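Local coordinates for alcohol dehydrogenase superfamily protein (Novosphingobium aromaticivorans, PDB 3GAZ) that probably works as an NADP-dependent oxidoreductase of the medium-chain dehydrogenase/reductase superfamily, pairing a GroES-like domain with a Rossmann-type nucleotide-binding domain, at residues A117-A122 / R126-L131; E205-E210 / F233-R238; P227-S232 / V242-G247. All blocks are in the same frame, centred on the assembly; numbering follows the deposited sequence.

Contact 1: A117-A122 / R126-L131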
ATOM      1  N   ALA A 117       6.329  -4.174 -20.116  1.00 16.16           N
ATOM      2  CA  ALA A 117       6.325  -4.182 -21.571  1.00 16.46           C
ATOM      3  C   ALA A 117       7.781  -4.336 -21.994  1.00 17.07           C
ATOM      4  O   ALA A 117       8.688  -3.859 -21.301  1.00 15.85           O
ATOM      5  CB  ALA A 117       5.756  -2.877 -22.113  1.00 18.08           C
ATOM      6  N   SER A 118       8.009  -5.006 -23.118  1.00 15.63           N
ATOM      7  CA  SER A 118       9.367  -5.197 -23.601  1.00 17.31           C
ATOM      8  C   SER A 118      10.031  -3.838 -23.750  1.00 17.71           C
ATOM      9  O   SER A 118       9.393  -2.866 -24.163  1.00 19.57           O
ATOM     10  CB  SER A 118       9.359  -5.921 -24.952  1.00 19.64           C
ATOM     11  OG  SER A 118       8.850  -7.237 -24.818  1.00 21.91           O
ATOM     12  N   LYS A 119      11.309  -3.766 -23.399  1.00 18.26           N
ATOM     13  CA  LYS A 119      12.045  -2.516 -23.508  1.00 18.36           C
ATOM     14  C   LYS A 119      12.278  -2.176 -24.975  1.00 18.78           C
ATOM     15  O   LYS A 119      12.617  -3.048 -25.770  1.00 19.30           O
ATOM     16  CB  LYS A 119      13.400  -2.625 -22.806  1.00 18.37           C
ATOM     17  CG  LYS A 119      14.217  -1.332 -22.868  1.00 19.38           C
ATOM     18  CD  LYS A 119      15.597  -1.486 -22.249  1.00 19.62           C
ATOM     19  CE  LYS A 119      16.518  -2.304 -23.135  1.00 22.55           C
ATOM     20  NZ  LYS A 119      16.713  -1.660 -24.466  1.00 19.67           N
ATOM     21  N   PRO A 120      12.076  -0.903 -25.354  1.00 18.68           N
ATOM     22  CA  PRO A 120      12.289  -0.492 -26.742  1.00 19.58           C
ATOM     23  C   PRO A 120      13.734  -0.820 -27.102  1.00 19.86           C
ATOM     24  O   PRO A 120      14.660  -0.443 -26.379  1.00 20.25           O
ATOM     25  CB  PRO A 120      12.026   1.010 -26.696  1.00 17.53           C
ATOM     26  CG  PRO A 120      10.951   1.113 -25.658  1.00 18.72           C
ATOM     27  CD  PRO A 120      11.448   0.178 -24.574  1.00 16.96           C
ATOM     28  N   ALA A 121      13.923  -1.527 -28.210  1.00 19.57           N
ATOM     29  CA  ALA A 121      15.256  -1.932 -28.644  1.00 19.33           C
ATOM     30  C   ALA A 121      16.262  -0.797 -28.808  1.00 18.89           C
ATOM     31  O   ALA A 121      17.445  -0.961 -28.504  1.00 19.70           O
ATOM     32  CB  ALA A 121      15.154  -2.722 -29.956  1.00 19.88           C
ATOM     33  N   ALA A 122      15.794   0.352 -29.280  1.00 18.30           N
ATOM     34  CA  ALA A 122      16.671   1.495 -29.527  1.00 18.64           C
ATOM     35  C   ALA A 122      17.134   2.283 -28.301  1.00 19.09           C
ATOM     36  O   ALA A 122      18.012   3.136 -28.413  1.00 18.76           O
ATOM     37  CB  ALA A 122      15.994   2.447 -30.526  1.00 19.75           C
ATOM     38  N   ARG A 126      19.037   3.162 -19.169  1.00 14.57           N
ATOM     39  CA  ARG A 126      18.814   4.458 -18.530  1.00 15.39           C
ATOM     40  C   ARG A 126      17.676   5.202 -19.226  1.00 16.15           C
ATOM     41  O   ARG A 126      16.757   5.694 -18.574  1.00 14.74           O
ATOM     42  CB  ARG A 126      20.094   5.303 -18.574  1.00 16.78           C
ATOM     43  CG  ARG A 126      21.038   5.087 -17.384  1.00 16.54           C
ATOM     44  CD  ARG A 126      22.444   5.624 -17.671  1.00 15.79           C
ATOM     45  NE  ARG A 126      22.432   6.978 -18.223  1.00 13.97           N
ATOM     46  CZ  ARG A 126      22.118   8.077 -17.539  1.00 17.89           C
ATOM     47  NH1 ARG A 126      21.788   7.998 -16.257  1.00 15.72           N
ATOM     48  NH2 ARG A 126      22.125   9.258 -18.145  1.00 18.21           N
ATOM     49  N   GLN A 127      17.738   5.272 -20.555  1.00 15.60           N
ATOM     50  CA  GLN A 127      16.713   5.960 -21.338  1.00 15.04           C
ATOM     51  C   GLN A 127      15.311   5.395 -21.118  1.00 15.13           C
ATOM     52  O   GLN A 127      14.349   6.144 -20.967  1.00 15.05           O
ATOM     53  CB  GLN A 127      17.031   5.878 -22.832  1.00 15.86           C
ATOM     54  CG  GLN A 127      18.149   6.773 -23.315  1.00 14.49           C
ATOM     55  CD  GLN A 127      18.413   6.576 -24.798  1.00 18.61           C
ATOM     56  OE1 GLN A 127      18.731   5.472 -25.238  1.00 18.81           O
ATOM     57  NE2 GLN A 127      18.273   7.643 -25.577  1.00 18.72           N
ATOM     58  N   ALA A 128      15.199   4.072 -21.124  1.00 13.37           N
ATOM     59  CA  ALA A 128      13.911   3.419 -20.943  1.00 12.32           C
ATOM     60  C   ALA A 128      13.366   3.583 -19.526  1.00 13.75           C
ATOM     61  O   ALA A 128      12.158   3.700 -19.336  1.00 12.19           O
ATOM     62  CB  ALA A 128      14.029   1.942 -21.287  1.00 10.76           C
ATOM     63  N   SER A 129      14.259   3.603 -18.538  1.00 12.30           N
ATOM     64  CA  SER A 129      13.846   3.725 -17.140  1.00 13.84           C
ATOM     65  C   SER A 129      13.137   5.034 -16.761  1.00 12.72           C
ATOM     66  O   SER A 129      12.366   5.060 -15.804  1.00 14.14           O
ATOM     67  CB  SER A 129      15.051   3.526 -16.216  1.00 12.69           C
ATOM     68  OG  SER A 129      15.908   4.656 -16.235  1.00 13.78           O
ATOM     69  N   VAL A 130      13.385   6.111 -17.499  1.00 13.41           N
ATOM     70  CA  VAL A 130      12.757   7.396 -17.172  1.00 12.26           C
ATOM     71  C   VAL A 130      11.484   7.673 -17.960  1.00 13.85           C
ATOM     72  O   VAL A 130      10.900   8.747 -17.846  1.00 13.05           O
ATOM     73  CB  VAL A 130      13.723   8.576 -17.418  1.00 11.48           C
ATOM     74  CG1 VAL A 130      14.935   8.447 -16.525  1.00 11.50           C
ATOM     75  CG2 VAL A 130      14.139   8.618 -18.895  1.00 12.81           C
ATOM     76  N   LEU A 131      11.038   6.692 -18.737  1.00 13.70           N
ATOM     77  CA  LEU A 131       9.855   6.860 -19.578  1.00 14.46           C
ATOM     78  C   LEU A 131       8.472   6.477 -19.011  1.00 13.48           C
ATOM     79  O   LEU A 131       7.512   7.232 -19.149  1.00 13.20           O
ATOM     80  CB  LEU A 131      10.093   6.094 -20.886  1.00 15.73           C
ATOM     81  CG  LEU A 131       9.497   6.568 -22.214  1.00 19.87           C
ATOM     82  CD1 LEU A 131       9.795   8.042 -22.451  1.00 16.90           C
ATOM     83  CD2 LEU A 131      10.100   5.717 -23.338  1.00 20.96           C
TER

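Contact 2: E205-E210 / F233-R238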
ATOM      1  N   GLU A 205      -3.353  35.149 -23.640  1.00 24.02           N
ATOM      2  CA  GLU A 205      -4.026  35.971 -24.638  1.00 27.07           C
ATOM      3  C   GLU A 205      -3.068  36.392 -25.739  1.00 25.82           C
ATOM      4  O   GLU A 205      -3.466  36.543 -26.893  1.00 27.48           O
ATOM      5  CB  GLU A 205      -4.644  37.219 -23.996  1.00 30.23           C
ATOM      6  CG  GLU A 205      -3.704  37.998 -23.094  1.00 34.63           C
ATOM      7  CD  GLU A 205      -3.945  37.705 -21.628  1.00 36.89           C
ATOM      8  OE1 GLU A 205      -3.964  36.513 -21.255  1.00 36.87           O
ATOM      9  OE2 GLU A 205      -4.115  38.668 -20.847  1.00 41.40           O
ATOM     10  N   ASP A 206      -1.802  36.567 -25.384  1.00 25.38           N
ATOM     11  CA  ASP A 206      -0.806  36.976 -26.360  1.00 22.54           C
ATOM     12  C   ASP A 206      -0.356  35.825 -27.258  1.00 21.30           C
ATOM     13  O   ASP A 206      -0.373  35.964 -28.483  1.00 19.88           O
ATOM     14  CB  ASP A 206       0.398  37.617 -25.664  1.00 26.16           C
ATOM     15  CG  ASP A 206       0.014  38.844 -24.848  1.00 31.01           C
ATOM     16  OD1 ASP A 206      -1.002  39.488 -25.184  1.00 32.58           O
ATOM     17  OD2 ASP A 206       0.729  39.174 -23.878  1.00 33.71           O
ATOM     18  N   TYR A 207       0.043  34.688 -26.685  1.00 19.31           N
ATOM     19  CA  TYR A 207       0.459  33.594 -27.555  1.00 18.46           C
ATOM     20  C   TYR A 207      -0.719  32.946 -28.277  1.00 16.95           C
ATOM     21  O   TYR A 207      -0.544  32.369 -29.348  1.00 17.38           O
ATOM     22  CB  TYR A 207       1.316  32.542 -26.819  1.00 18.76           C
ATOM     23  CG  TYR A 207       0.756  31.915 -25.561  1.00 17.42           C
ATOM     24  CD1 TYR A 207       1.285  32.240 -24.306  1.00 18.41           C
ATOM     25  CD2 TYR A 207      -0.235  30.935 -25.624  1.00 18.39           C
ATOM     26  CE1 TYR A 207       0.847  31.594 -23.145  1.00 19.24           C
ATOM     27  CE2 TYR A 207      -0.684  30.286 -24.469  1.00 17.75           C
ATOM     28  CZ  TYR A 207      -0.136  30.618 -23.237  1.00 19.25           C
ATOM     29  OH  TYR A 207      -0.556  29.958 -22.106  1.00 21.67           O
ATOM     30  N   ALA A 208      -1.919  33.060 -27.712  1.00 15.77           N
ATOM     31  CA  ALA A 208      -3.110  32.509 -28.362  1.00 15.51           C
ATOM     32  C   ALA A 208      -3.408  33.367 -29.594  1.00 14.39           C
ATOM     33  O   ALA A 208      -3.835  32.864 -30.641  1.00 14.43           O
ATOM     34  CB  ALA A 208      -4.308  32.537 -27.409  1.00 16.74           C
ATOM     35  N   ALA A 209      -3.177  34.671 -29.464  1.00 15.79           N
ATOM     36  CA  ALA A 209      -3.409  35.591 -30.572  1.00 15.94           C
ATOM     37  C   ALA A 209      -2.425  35.320 -31.713  1.00 16.88           C
ATOM     38  O   ALA A 209      -2.818  35.229 -32.869  1.00 18.17           O
ATOM     39  CB  ALA A 209      -3.269  37.030 -30.095  1.00 16.78           C
ATOM     40  N   GLU A 210      -1.145  35.183 -31.382  1.00 18.33           N
ATOM     41  CA  GLU A 210      -0.120  34.942 -32.395  1.00 18.46           C
ATOM     42  C   GLU A 210      -0.252  33.613 -33.125  1.00 19.09           C
ATOM     43  O   GLU A 210      -0.018  33.540 -34.330  1.00 18.12           O
ATOM     44  CB  GLU A 210       1.286  35.006 -31.774  1.00 18.46           C
ATOM     45  CG  GLU A 210       2.413  34.874 -32.808  1.00 22.85           C
ATOM     46  CD  GLU A 210       3.791  34.613 -32.196  1.00 24.10           C
ATOM     47  OE1 GLU A 210       3.974  34.819 -30.980  1.00 25.56           O
ATOM     48  OE2 GLU A 210       4.702  34.209 -32.947  1.00 25.21           O
ATOM     49  N   PHE A 233      -6.851  27.536 -18.550  1.00 15.76           N
ATOM     50  CA  PHE A 233      -8.271  27.812 -18.737  1.00 15.94           C
ATOM     51  C   PHE A 233      -8.393  29.032 -19.645  1.00 17.10           C
ATOM     52  O   PHE A 233      -9.354  29.170 -20.397  1.00 15.36           O
ATOM     53  CB  PHE A 233      -8.955  28.119 -17.399  1.00 15.42           C
ATOM     54  CG  PHE A 233      -9.101  26.927 -16.478  1.00 14.79           C
ATOM     55  CD1 PHE A 233      -8.904  25.628 -16.936  1.00 14.92           C
ATOM     56  CD2 PHE A 233      -9.510  27.112 -15.162  1.00 15.45           C
ATOM     57  CE1 PHE A 233      -9.109  24.529 -16.091  1.00 15.21           C
ATOM     58  CE2 PHE A 233      -9.718  26.020 -14.309  1.00 16.94           C
ATOM     59  CZ  PHE A 233      -9.523  24.728 -14.781  1.00 13.94           C
ATOM     60  N   SER A 234      -7.406  29.917 -19.561  1.00 17.07           N
ATOM     61  CA  SER A 234      -7.402  31.135 -20.359  1.00 18.56           C
ATOM     62  C   SER A 234      -7.034  30.887 -21.827  1.00 18.09           C
ATOM     63  O   SER A 234      -7.555  31.552 -22.725  1.00 18.97           O
ATOM     64  CB  SER A 234      -6.432  32.144 -19.734  1.00 21.18           C
ATOM     65  OG  SER A 234      -6.413  33.354 -20.465  1.00 27.41           O
ATOM     66  N   ALA A 235      -6.161  29.916 -22.069  1.00 16.75           N
ATOM     67  CA  ALA A 235      -5.707  29.596 -23.423  1.00 14.20           C
ATOM     68  C   ALA A 235      -6.591  28.636 -24.223  1.00 14.14           C
ATOM     69  O   ALA A 235      -6.466  28.555 -25.446  1.00 13.84           O
ATOM     70  CB  ALA A 235      -4.287  29.037 -23.360  1.00 16.16           C
ATOM     71  N   VAL A 236      -7.475  27.908 -23.546  1.00 14.45           N
ATOM     72  CA  VAL A 236      -8.333  26.939 -24.227  1.00 14.15           C
ATOM     73  C   VAL A 236      -9.399  27.585 -25.117  1.00 16.54           C
ATOM     74  O   VAL A 236      -9.941  28.643 -24.795  1.00 15.65           O
ATOM     75  CB  VAL A 236      -9.009  25.979 -23.197  1.00 14.97           C
ATOM     76  CG1 VAL A 236     -10.078  26.718 -22.399  1.00 16.46           C
ATOM     77  CG2 VAL A 236      -9.589  24.764 -23.908  1.00 15.66           C
ATOM     78  N   LYS A 237      -9.680  26.937 -26.246  1.00 17.38           N
ATOM     79  CA  LYS A 237     -10.672  27.404 -27.213  1.00 19.83           C
ATOM     80  C   LYS A 237     -12.072  27.108 -26.683  1.00 18.95           C
ATOM     81  O   LYS A 237     -12.234  26.254 -25.818  1.00 19.88           O
ATOM     82  CB  LYS A 237     -10.456  26.682 -28.552  1.00 19.87           C
ATOM     83  CG  LYS A 237     -11.471  27.003 -29.644  1.00 23.77           C
ATOM     84  CD  LYS A 237     -11.202  26.185 -30.912  1.00 25.16           C
ATOM     85  CE  LYS A 237      -9.850  26.534 -31.534  1.00 25.93           C
ATOM     86  NZ  LYS A 237      -9.508  25.681 -32.714  1.00 24.93           N
ATOM     87  N   ARG A 238     -13.075  27.823 -27.187  1.00 18.50           N
ATOM     88  CA  ARG A 238     -14.456  27.599 -26.765  1.00 18.34           C
ATOM     89  C   ARG A 238     -14.811  26.156 -27.097  1.00 16.65           C
ATOM     90  O   ARG A 238     -14.501  25.677 -28.185  1.00 17.23           O
ATOM     91  CB  ARG A 238     -15.408  28.556 -27.498  1.00 18.66           C
ATOM     92  CG  ARG A 238     -16.894  28.251 -27.305  1.00 18.53           C
ATOM     93  CD  ARG A 238     -17.735  29.368 -27.905  1.00 22.52           C
ATOM     94  NE  ARG A 238     -17.368  30.644 -27.298  1.00 27.14           N
ATOM     95  CZ  ARG A 238     -17.609  30.956 -26.028  1.00 28.17           C
ATOM     96  NH1 ARG A 238     -18.230  30.090 -25.238  1.00 27.92           N
ATOM     97  NH2 ARG A 238     -17.192  32.116 -25.539  1.00 28.69           N
TER

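Contact 3: P227-S232 / V242-G247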
ATOM      1  N   PRO A 227      -1.021  28.206 -10.701  1.00 20.82           N
ATOM      2  CA  PRO A 227      -1.387  29.303 -11.606  1.00 19.42           C
ATOM      3  C   PRO A 227      -1.357  28.893 -13.076  1.00 18.26           C
ATOM      4  O   PRO A 227      -2.068  29.465 -13.903  1.00 18.56           O
ATOM      5  CB  PRO A 227      -0.341  30.372 -11.295  1.00 22.53           C
ATOM      6  CG  PRO A 227      -0.001  30.108  -9.850  1.00 22.86           C
ATOM      7  CD  PRO A 227       0.096  28.600  -9.823  1.00 21.60           C
ATOM      8  N   VAL A 228      -0.530  27.907 -13.404  1.00 17.47           N
ATOM      9  CA  VAL A 228      -0.423  27.451 -14.785  1.00 17.01           C
ATOM     10  C   VAL A 228      -1.745  26.834 -15.249  1.00 16.77           C
ATOM     11  O   VAL A 228      -2.082  26.880 -16.436  1.00 13.45           O
ATOM     12  CB  VAL A 228       0.721  26.415 -14.950  1.00 17.96           C
ATOM     13  CG1 VAL A 228       0.834  25.994 -16.404  1.00 15.76           C
ATOM     14  CG2 VAL A 228       2.046  27.023 -14.471  1.00 18.95           C
ATOM     15  N   LEU A 229      -2.492  26.251 -14.315  1.00 15.44           N
ATOM     16  CA  LEU A 229      -3.776  25.649 -14.667  1.00 16.52           C
ATOM     17  C   LEU A 229      -4.761  26.764 -15.010  1.00 17.33           C
ATOM     18  O   LEU A 229      -5.555  26.645 -15.951  1.00 18.09           O
ATOM     19  CB  LEU A 229      -4.312  24.801 -13.511  1.00 16.24           C
ATOM     20  CG  LEU A 229      -5.687  24.173 -13.756  1.00 15.58           C
ATOM     21  CD1 LEU A 229      -5.680  23.411 -15.076  1.00 18.87           C
ATOM     22  CD2 LEU A 229      -6.036  23.247 -12.599  1.00 16.32           C
ATOM     23  N   ASP A 230      -4.710  27.853 -14.249  1.00 17.82           N
ATOM     24  CA  ASP A 230      -5.590  28.990 -14.514  1.00 18.22           C
ATOM     25  C   ASP A 230      -5.259  29.551 -15.898  1.00 17.45           C
ATOM     26  O   ASP A 230      -6.148  29.911 -16.664  1.00 17.10           O
ATOM     27  CB  ASP A 230      -5.398  30.082 -13.456  1.00 18.54           C
ATOM     28  CG  ASP A 230      -5.754  29.611 -12.062  1.00 20.96           C
ATOM     29  OD1 ASP A 230      -6.886  29.123 -11.870  1.00 22.55           O
ATOM     30  OD2 ASP A 230      -4.901  29.732 -11.158  1.00 22.53           O
ATOM     31  N   ALA A 231      -3.970  29.625 -16.214  1.00 17.81           N
ATOM     32  CA  ALA A 231      -3.540  30.134 -17.511  1.00 16.78           C
ATOM     33  C   ALA A 231      -4.054  29.212 -18.615  1.00 16.04           C
ATOM     34  O   ALA A 231      -4.381  29.660 -19.713  1.00 14.34           O
ATOM     35  CB  ALA A 231      -2.011  30.226 -17.557  1.00 18.31           C
ATOM     36  N   SER A 232      -4.129  27.920 -18.310  1.00 14.74           N
ATOM     37  CA  SER A 232      -4.609  26.934 -19.271  1.00 14.17           C
ATOM     38  C   SER A 232      -6.086  27.177 -19.576  1.00 14.91           C
ATOM     39  O   SER A 232      -6.527  27.031 -20.716  1.00 14.26           O
ATOM     40  CB  SER A 232      -4.417  25.519 -18.717  1.00 12.73           C
ATOM     41  OG  SER A 232      -3.041  25.254 -18.479  1.00 14.91           O
ATOM     42  N   VAL A 242      -9.312  21.002 -21.341  1.00 13.40           N
ATOM     43  CA  VAL A 242      -8.095  21.239 -20.573  1.00 13.90           C
ATOM     44  C   VAL A 242      -7.865  20.046 -19.643  1.00 15.05           C
ATOM     45  O   VAL A 242      -8.790  19.595 -18.973  1.00 16.95           O
ATOM     46  CB  VAL A 242      -8.215  22.524 -19.714  1.00 11.54           C
ATOM     47  CG1 VAL A 242      -7.000  22.659 -18.793  1.00 11.13           C
ATOM     48  CG2 VAL A 242      -8.326  23.754 -20.626  1.00  9.07           C
ATOM     49  N   VAL A 243      -6.649  19.511 -19.626  1.00 15.60           N
ATOM     50  CA  VAL A 243      -6.352  18.394 -18.731  1.00 16.06           C
ATOM     51  C   VAL A 243      -5.141  18.765 -17.879  1.00 15.81           C
ATOM     52  O   VAL A 243      -4.290  19.553 -18.297  1.00 14.75           O
ATOM     53  CB  VAL A 243      -6.059  17.077 -19.508  1.00 17.27           C
ATOM     54  CG1 VAL A 243      -7.218  16.751 -20.444  1.00 16.02           C
ATOM     55  CG2 VAL A 243      -4.762  17.199 -20.293  1.00 16.67           C
ATOM     56  N   SER A 244      -5.076  18.212 -16.675  1.00 15.11           N
ATOM     57  CA  SER A 244      -3.959  18.491 -15.782  1.00 15.99           C
ATOM     58  C   SER A 244      -3.610  17.266 -14.961  1.00 17.04           C
ATOM     59  O   SER A 244      -4.482  16.461 -14.632  1.00 16.41           O
ATOM     60  CB  SER A 244      -4.303  19.645 -14.834  1.00 15.94           C
ATOM     61  OG  SER A 244      -3.281  19.820 -13.863  1.00 16.10           O
ATOM     62  N   CYS A 245      -2.328  17.126 -14.641  1.00 18.42           N
ATOM     63  CA  CYS A 245      -1.871  16.011 -13.824  1.00 19.08           C
ATOM     64  C   CYS A 245      -1.391  16.550 -12.475  1.00 19.21           C
ATOM     65  O   CYS A 245      -0.726  15.855 -11.714  1.00 17.35           O
ATOM     66  CB  CYS A 245      -0.754  15.237 -14.537  1.00 16.47           C
ATOM     67  SG  CYS A 245       0.674  16.213 -15.048  1.00 17.30           S
ATOM     68  N   LEU A 246      -1.748  17.800 -12.191  1.00 21.72           N
ATOM     69  CA  LEU A 246      -1.393  18.458 -10.934  1.00 24.18           C
ATOM     70  C   LEU A 246      -2.506  19.411 -10.517  1.00 26.51           C
ATOM     71  O   LEU A 246      -2.240  20.462  -9.934  1.00 27.58           O
ATOM     72  CB  LEU A 246      -0.086  19.250 -11.072  1.00 25.01           C
ATOM     73  CG  LEU A 246       1.238  18.503 -10.905  1.00 26.95           C
ATOM     74  CD1 LEU A 246       2.398  19.440 -11.198  1.00 28.06           C
ATOM     75  CD2 LEU A 246       1.341  17.936  -9.492  1.00 27.81           C
ATOM     76  N   GLY A 247      -3.748  19.044 -10.824  1.00 25.77           N
ATOM     77  CA  GLY A 247      -4.881  19.891 -10.481  1.00 26.91           C
ATOM     78  C   GLY A 247      -5.467  19.579  -9.119  1.00 28.36           C
ATOM     79  O   GLY A 247      -6.607  19.126  -9.009  1.00 27.11           O
TER

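Contact 1: A117-A122 / R126-L131
K119 and A128 meet inside a strand-loop-helix turn, where the chain leaves strand 116-118, a strand of the mixed sheet, most of whose strands belong to the GroES-like part of the chain, and swings back as the short helix 125-129. The methyl of A128 rests against the aliphatic part of the lysine: its CB lies 3.6 Å from K119 CG and 3.9 Å from K119 CD. With CG anti to the backbone N (chi1 -179°), K119 sends its first methylenes alongside the helix; the chain then bends at chi3 and chi4 and folds the ammonium group back over its own loop. There K119 NZ donates to P120 O at 3.1 Å, from above the carbonyl plane, and to L123 O as well, so two backbone carbonyls grip the charge. Q127 reaches toward the loop with an extended side chain, yet its OE1 and A122 O, 4.0 Å apart, are two acceptors merely side by side; OE1 is engaged instead by the backbone N of T124, just ahead of the helix. Toward the other end of the helix, S129 OG donates to R126 O over 2.7 Å. F92 of strand 90-94 touches both P120 and A128, and helix 278-293 lies against A117 and P120, so the inner side of the turn is covered. The chemistry thus divides: methylenes and a methyl form the direct contact by van der Waals packing, while the polar ends of K119 and Q127 are satisfied by backbone groups of the connecting loop rather than across the contact.

Contact 2: E205-E210 / F233-R238
The close-packed part of this contact is Y207 against A235. One methyl, A235 CB, sits 4.0 Å from Y207 CE2 and equally 4.0 Å from Y207 OH, so the corner of the ring nearest the hydroxyl does the touching, and the approach is oblique to the ring. Y207 gets there through chi1 54°, which sets CG between the backbone N and the carbonyl carbon and swings the phenol off its helix toward the buried side. L155 and F217 each touch both residues and add apolar cover, and the hydroxyl has a weak hydrogen bond with Q157 NE2. The two helices involved, 204-212 and 227-235, are neighbours on one face of the parallel Rossmann-type sheet: the first leads into strand 217-222, the second leads out of it, and their side chains meet over that strand and strand 153-157. Helix 227-235 is near its end here, and K259 NZ donates to the carbonyl oxygens of F233, S234 and V236 as the chain leaves helical geometry. Toward solvent the packing thins out. The bent side chain of E205 brings OE1 to 4.1 Å from S234 OG, too far for a hydrogen bond, and both residues lie at the margin of the interface. Further along the exposed face of helix 204-212, E210 forms a salt bridge with R202.

Contact 3: P227-S232 / V242-G247
Peptide groups are the flat elements here: the carbonyl oxygen of S232 meets V242 CG2 at 3.7 Å, and one helical turn earlier the V228 carbonyl takes two donors from S232. S232 N, at 3.0 Å from V228 O, and S232 OG, at 2.8 Å from it, come from opposite faces of that carbonyl plane. S232 OG turns back to the helix, with a weak second hydrogen bond to Q157 NE2, and the side chain meets the strand through CB, 3.9 Å from V242 CG1. L229 spreads its branches over the strand and following loop: CG is anti to the backbone N (chi1 177°) and carries them out to the strand, where CD1 touches V242 CG1 and S244 CB, each 4.0 Å away, while CD2 lies 4.1 Å from G247 CA. At the strand's end S244 OG accepts from L246 N at 3.0 Å with an N-H...O angle of 163°, an ST turn where the strand gives way to the loop; the same OG is hydrogen-bonded to D222 OD2. Y263 of the next strand touches L229, V242 and S244. Helix 227-232 and strand 242-244 run nearly antiparallel, at 166°, with axes 9.4 Å apart. That is the packing of a beta-alpha-beta crossover: strand 217-222, helix 227-235 and strand 240-244 form one such unit in the Rossmann-type sheet, with the helix packed over both strands.

Contact 1 comes first along the chain and stands apart, its centre 36 Å from that of contact 2 and 29 Å from that of contact 3, across the centre of the chain from both. It joins the mixed sheet, most of whose strands belong to the GroES-like part of the chain, to the helix after it; the other two belong to the Rossmann-type domain, where helices pack on the parallel sheet. Contacts 2 and 3 alternate along the chain, share helix 227-235, and have centres 14 Å apart. They touch directly: V236 CB is 3.5 Å from V242 CG2. The one helix therefore packs against a neighbouring helix in contact 2 and its following strand in contact 3.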